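Long-range contact in putative tetR family transcription regulator (Shewanella loihica, PDB 3PPB), which probably binds DNA through a helix-turn-helix motif and regulates transcription as a TetR-family regulator: residues Q25-T30 and S52-L57. Residues are numbered along the deposited sequence; the frame is centred on the assembly and turned at random.
Sequences QGFHGT and SKEQLL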
ATOM      1  N   GLN A  25      15.367   8.952  -1.171  1.00 48.82           N
ATOM      2  CA  GLN A  25      15.213  10.172  -0.359  1.00 49.26           C
ATOM      3  C   GLN A  25      13.791  10.748  -0.305  1.00 53.35           C
ATOM      4  O   GLN A  25      13.578  11.751   0.369  1.00 56.33           O
ATOM      5  CB  GLN A  25      16.124  11.268  -0.909  1.00 51.27           C
ATOM      6  CG  GLN A  25      17.605  10.994  -0.743  1.00 60.76           C
ATOM      7  CD  GLN A  25      18.471  12.034  -1.407  1.00 77.05           C
ATOM      8  OE1 GLN A  25      19.663  11.807  -1.634  1.00 76.18           O
ATOM      9  NE2 GLN A  25      17.909  13.199  -1.727  1.00 60.43           N
ATOM     10  N   GLY A  26      12.864  10.177  -1.060  1.00 44.96           N
ATOM     11  CA  GLY A  26      11.499  10.679  -1.121  1.00 43.35           C
ATOM     12  C   GLY A  26      11.353  11.828  -2.097  1.00 46.27           C
ATOM     13  O   GLY A  26      12.344  12.353  -2.599  1.00 45.31           O
ATOM     14  N   PHE A  27      10.119  12.228  -2.361  1.00 43.48           N
ATOM     15  CA  PHE A  27       9.794  13.307  -3.284  1.00 44.95           C
ATOM     16  C   PHE A  27      10.157  14.674  -2.687  1.00 52.61           C
ATOM     17  O   PHE A  27      10.878  15.429  -3.323  1.00 52.24           O
ATOM     18  CB  PHE A  27       8.301  13.241  -3.676  1.00 45.70           C
ATOM     19  CG  PHE A  27       7.817  14.412  -4.490  1.00 47.16           C
ATOM     20  CD1 PHE A  27       8.078  14.484  -5.853  1.00 49.84           C
ATOM     21  CD2 PHE A  27       7.089  15.435  -3.898  1.00 49.75           C
ATOM     22  CE1 PHE A  27       7.621  15.557  -6.607  1.00 52.30           C
ATOM     23  CE2 PHE A  27       6.659  16.528  -4.646  1.00 54.29           C
ATOM     24  CZ  PHE A  27       6.929  16.584  -5.997  1.00 52.83           C
ATOM     25  N   HIS A  28       9.666  14.988  -1.472  1.00 52.53           N
ATOM     26  CA  HIS A  28       9.930  16.271  -0.818  1.00 54.66           C
ATOM     27  C   HIS A  28      11.333  16.330  -0.210  1.00 57.16           C
ATOM     28  O   HIS A  28      11.823  17.430   0.064  1.00 58.27           O
ATOM     29  CB  HIS A  28       8.887  16.568   0.257  1.00 56.98           C
ATOM     30  CG  HIS A  28       7.479  16.646  -0.245  1.00 60.93           C
ATOM     31  ND1 HIS A  28       7.060  17.683  -1.065  1.00 64.08           N
ATOM     32  CD2 HIS A  28       6.428  15.842   0.017  1.00 62.13           C
ATOM     33  CE1 HIS A  28       5.777  17.456  -1.293  1.00 63.05           C
ATOM     34  NE2 HIS A  28       5.356  16.357  -0.667  1.00 62.24           N
ATOM     35  N   GLY A  29      11.964  15.166  -0.020  1.00 51.72           N
ATOM     36  CA  GLY A  29      13.331  15.061   0.484  1.00 51.88           C
ATOM     37  C   GLY A  29      14.371  15.254  -0.609  1.00 55.09           C
ATOM     38  O   GLY A  29      15.571  15.357  -0.327  1.00 56.45           O
ATOM     39  N   THR A  30      13.914  15.310  -1.868  1.00 49.45           N
ATOM     40  CA  THR A  30      14.770  15.472  -3.044  1.00 49.90           C
ATOM     41  C   THR A  30      14.564  16.837  -3.692  1.00 52.72           C
ATOM     42  O   THR A  30      13.438  17.188  -4.027  1.00 51.13           O
ATOM     43  CB  THR A  30      14.467  14.353  -4.055  1.00 59.21           C
ATOM     44  OG1 THR A  30      14.756  13.099  -3.449  1.00 59.75           O
ATOM     45  CG2 THR A  30      15.251  14.489  -5.355  1.00 58.28           C
ATOM     46  N   SER A  52       7.907  21.536 -13.282  1.00 59.72           N
ATOM     47  CA  SER A  52       7.857  21.413 -11.831  1.00 57.39           C
ATOM     48  C   SER A  52       8.305  20.011 -11.427  1.00 57.69           C
ATOM     49  O   SER A  52       8.364  19.108 -12.274  1.00 56.46           O
ATOM     50  CB  SER A  52       6.460  21.730 -11.304  1.00 59.63           C
ATOM     51  OG  SER A  52       5.524  20.710 -11.612  1.00 62.22           O
ATOM     52  N   LYS A  53       8.651  19.838 -10.139  1.00 52.18           N
ATOM     53  CA  LYS A  53       9.087  18.551  -9.599  1.00 50.01           C
ATOM     54  C   LYS A  53       7.897  17.586  -9.597  1.00 52.15           C
ATOM     55  O   LYS A  53       8.082  16.388  -9.794  1.00 50.47           O
ATOM     56  CB  LYS A  53       9.662  18.743  -8.201  1.00 52.15           C
ATOM     57  CG  LYS A  53      10.588  17.617  -7.758  1.00 57.11           C
ATOM     58  CD  LYS A  53      11.242  17.923  -6.413  1.00 60.23           C
ATOM     59  CE  LYS A  53      10.258  17.950  -5.262  1.00 57.01           C
ATOM     60  NZ  LYS A  53      10.939  18.202  -3.976  1.00 62.38           N
ATOM     61  N   GLU A  54       6.676  18.142  -9.417  1.00 47.54           N
ATOM     62  CA  GLU A  54       5.385  17.463  -9.454  1.00 46.25           C
ATOM     63  C   GLU A  54       5.168  16.822 -10.833  1.00 49.68           C
ATOM     64  O   GLU A  54       4.828  15.640 -10.897  1.00 46.95           O
ATOM     65  CB  GLU A  54       4.252  18.461  -9.142  1.00 48.04           C
ATOM     66  CG  GLU A  54       4.116  18.856  -7.677  1.00 50.52           C
ATOM     67  CD  GLU A  54       5.159  19.787  -7.087  1.00 67.70           C
ATOM     68  OE1 GLU A  54       5.860  20.485  -7.853  1.00 55.03           O
ATOM     69  OE2 GLU A  54       5.262  19.827  -5.841  1.00 64.98           O
ATOM     70  N   GLN A  55       5.405  17.589 -11.932  1.00 48.27           N
ATOM     71  CA  GLN A  55       5.263  17.091 -13.307  1.00 48.91           C
ATOM     72  C   GLN A  55       6.275  15.977 -13.601  1.00 50.97           C
ATOM     73  O   GLN A  55       5.917  14.999 -14.258  1.00 49.06           O
ATOM     74  CB  GLN A  55       5.396  18.231 -14.319  1.00 52.50           C
ATOM     75  CG  GLN A  55       4.032  18.837 -14.624  1.00 76.39           C
ATOM     76  CD  GLN A  55       4.121  20.137 -15.372  1.00 97.15           C
ATOM     77  OE1 GLN A  55       4.116  21.223 -14.780  1.00 87.84           O
ATOM     78  NE2 GLN A  55       4.157  20.056 -16.695  1.00 95.35           N
ATOM     79  N   LEU A  56       7.525  16.111 -13.088  1.00 46.09           N
ATOM     80  CA  LEU A  56       8.553  15.087 -13.240  1.00 44.36           C
ATOM     81  C   LEU A  56       8.091  13.789 -12.551  1.00 45.13           C
ATOM     82  O   LEU A  56       8.191  12.721 -13.158  1.00 45.76           O
ATOM     83  CB  LEU A  56       9.900  15.583 -12.679  1.00 44.91           C
ATOM     84  CG  LEU A  56      11.099  14.609 -12.603  1.00 49.24           C
ATOM     85  CD1 LEU A  56      11.341  13.856 -13.933  1.00 49.65           C
ATOM     86  CD2 LEU A  56      12.374  15.361 -12.171  1.00 49.29           C
ATOM     87  N   LEU A  57       7.552  13.881 -11.318  1.00 37.66           N
ATOM     88  CA  LEU A  57       7.035  12.703 -10.609  1.00 36.04           C
ATOM     89  C   LEU A  57       5.873  12.059 -11.392  1.00 40.37           C
ATOM     90  O   LEU A  57       5.811  10.837 -11.489  1.00 39.23           O
ATOM     91  CB  LEU A  57       6.576  13.045  -9.169  1.00 35.56           C
ATOM     92  CG  LEU A  57       5.839  11.910  -8.411  1.00 39.96           C
ATOM     93  CD1 LEU A  57       6.740  10.713  -8.215  1.00 39.67           C
ATOM     94  CD2 LEU A  57       5.251  12.392  -7.089  1.00 42.73           C
TER
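K53 reaches from the first turn of its helix across one face of the F27 ring and ends in the beta turn F27-T30, a worked example of a lysine using both its chain and its charge. Its ammonium NZ donates to F27 O at 2.8 Å and to T30 O at 2.7 Å, the second nearly in line with the carbonyl, the first tilted 28° from the carbonyl plane. A bend at chi3 (67°) brings CE over the ring, 3.8 Å from its centroid, in a CH-pi contact, with NZ over the same face in a cation-pi contact, 4.7 Å from the centroid. L57 CD2 makes an off-centre CH-pi contact with this ring, completing the close-packed side around buried F27. In the helix-turn-helix region expected to bind DNA, the contact ties the loop between helices 10-24 and 32-39 to the start of helix 53-74; F22 of helix 10-24 and Y110 of helix 101-110 also touch F27. Shortening K53 to an alanine is likely to leave the carbonyls of F27 and T30 without their shared donor and to remove the CE methylene from the ring face. Packing is looser toward solvent: exposed E54 sets OE2 at the ring edge, 3.6 Å from F27 CZ, its carboxylate 77° from the ring plane. H28, also exposed, covers little of 52-57; its imidazole offers a face to F27 CD2.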